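Penicillin-binding protein activator LpoA (Escherichia coli, PDB 6DR3) stimulates the transpeptidase activity of penicillin-binding protein 1A from the outer membrane and is essential for that enzyme's role in peptidoglycan synthesis. Local coordinates at residues A[52-55]-A[56-60]. Numbering follows the deposited sequence.
Sequences QAVE and LFNQL
E55 and Q59 meet one turn apart at the C-terminal end of helix 50-58. The amide nitrogen NE2 of Q59 donates a hydrogen bond to OE2 of E55, 2.6 Å away. The bond is fairly straight, with an N-H...O angle of 160°. OE2 accepts through its anti lone pair, away from OE1, and lies close to the plane of the Q59 amide. The carboxylate and amide planes are themselves turned 72° apart. E55 bends at chi2 (54°), which carries its carboxylate along the helix to Q59, whose chain stays extended beyond CG. This pair is on the exposed side.

N58 also lies on that open side. Its ND2 sits 3.7 Å from CG1 of V54, with the two side chains side by side and pointing the same way.

The packed side is formed by buried A53 with L56 and F57, which turn to the neighbouring helices. The backbone beneath is regular: L56 N, F57 N and N58 N bond to the oxygens of Q52, A53 and V54. The next bond, Q59 N to E55 O (3.0 Å), is weak because it is strongly bent, and Q59 is the first residue to leave helical geometry. The side-chain bond thus spans the turn where the helix gives out.

The chain is the amino-terminal domain of LpoA, an all-helical array with TPR-like motifs. A53 and L56 pack on helix 30-47, and L56 also touches helix 18-25. Q37 of helix 30-47 donates a hydrogen bond to L56 O. V54 and F57 meet helix 66-82, so helix 50-58 contacts both its predecessor and its successor in the chain.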
loop_
_atom_site.group_PDB
_atom_site.type_symbol
_atom_site.label_atom_id
_atom_site.label_comp_id
_atom_site.label_asym_id
_atom_site.label_seq_id
_atom_site.Cartn_x
_atom_site.Cartn_y
_atom_site.Cartn_z
ATOM N N GLN A 52 18.919 3.571 -13.281
ATOM C CA GLN A 52 18.492 4.792 -13.955
ATOM C C GLN A 52 17.612 5.651 -13.057
ATOM O O GLN A 52 17.665 6.884 -13.140
ATOM C CB GLN A 52 17.765 4.451 -15.257
ATOM C CG GLN A 52 18.703 4.017 -16.376
ATOM C CD GLN A 52 18.021 3.953 -17.730
ATOM O OE1 GLN A 52 16.848 3.597 -17.833
ATOM N NE2 GLN A 52 18.758 4.303 -18.777
ATOM N N ALA A 53 16.804 5.031 -12.192
ATOM C CA ALA A 53 16.025 5.807 -11.232
ATOM C C ALA A 53 16.942 6.611 -10.319
ATOM O O ALA A 53 16.731 7.810 -10.103
ATOM C CB ALA A 53 15.124 4.883 -10.414
ATOM N N VAL A 54 17.972 5.959 -9.774
ATOM C CA VAL A 54 18.933 6.643 -8.911
ATOM C C VAL A 54 19.579 7.805 -9.655
ATOM O O VAL A 54 19.622 8.937 -9.159
ATOM C CB VAL A 54 19.988 5.645 -8.396
ATOM C CG1 VAL A 54 21.153 6.369 -7.719
ATOM C CG2 VAL A 54 19.354 4.658 -7.432
ATOM N N GLU A 55 20.097 7.543 -10.857
ATOM C CA GLU A 55 20.812 8.580 -11.593
ATOM C C GLU A 55 19.902 9.764 -11.896
ATOM O O GLU A 55 20.281 10.922 -11.686
ATOM C CB GLU A 55 21.396 8.003 -12.882
ATOM C CG GLU A 55 22.071 9.036 -13.774
ATOM C CD GLU A 55 23.124 9.841 -13.040
ATOM O OE1 GLU A 55 23.698 9.315 -12.062
ATOM O OE2 GLU A 55 23.377 10.999 -13.435
ATOM N N LEU A 56 18.694 9.494 -12.394
ATOM C CA LEU A 56 17.769 10.582 -12.691
ATOM C C LEU A 56 17.346 11.306 -11.420
ATOM O O LEU A 56 17.115 12.519 -11.445
ATOM C CB LEU A 56 16.547 10.042 -13.435
ATOM C CG LEU A 56 15.688 11.061 -14.189
ATOM C CD1 LEU A 56 16.503 11.815 -15.240
ATOM C CD2 LEU A 56 14.503 10.362 -14.842
ATOM N N PHE A 57 17.247 10.579 -10.305
ATOM C CA PHE A 57 17.009 11.213 -9.012
ATOM C C PHE A 57 18.158 12.147 -8.645
ATOM O O PHE A 57 17.936 13.243 -8.116
ATOM C CB PHE A 57 16.814 10.129 -7.948
ATOM C CG PHE A 57 16.602 10.655 -6.552
ATOM C CD1 PHE A 57 17.677 11.037 -5.768
ATOM C CD2 PHE A 57 15.327 10.734 -6.014
ATOM C CE1 PHE A 57 17.484 11.509 -4.481
ATOM C CE2 PHE A 57 15.128 11.203 -4.724
ATOM C CZ PHE A 57 16.206 11.589 -3.960
ATOM N N ASN A 58 19.398 11.735 -8.929
ATOM C CA ASN A 58 20.557 12.567 -8.627
ATOM C C ASN A 58 20.667 13.771 -9.553
ATOM O O ASN A 58 21.397 14.715 -9.232
ATOM C CB ASN A 58 21.843 11.740 -8.716
ATOM C CG ASN A 58 21.937 10.686 -7.631
ATOM O OD1 ASN A 58 21.275 10.782 -6.599
ATOM N ND2 ASN A 58 22.767 9.673 -7.859
ATOM N N GLN A 59 19.972 13.760 -10.687
ATOM C CA GLN A 59 19.989 14.878 -11.621
ATOM C C GLN A 59 18.831 15.846 -11.403
ATOM O O GLN A 59 18.648 16.765 -12.207
ATOM C CB GLN A 59 19.970 14.363 -13.063
ATOM C CG GLN A 59 21.236 13.628 -13.470
ATOM C CD GLN A 59 21.231 13.226 -14.932
ATOM O OE1 GLN A 59 20.425 13.717 -15.721
ATOM N NE2 GLN A 59 22.134 12.324 -15.300
ATOM N N LEU A 60 18.049 15.663 -10.344
ATOM C CA LEU A 60 16.973 16.598 -10.053
ATOM C C LEU A 60 17.554 17.962 -9.681
ATOM O O LEU A 60 18.543 18.033 -8.946
ATOM C CB LEU A 60 16.102 16.080 -8.910
ATOM C CG LEU A 60 15.103 14.981 -9.270
ATOM C CD1 LEU A 60 14.512 14.354 -8.015
ATOM C CD2 LEU A 60 13.999 15.538 -10.155
#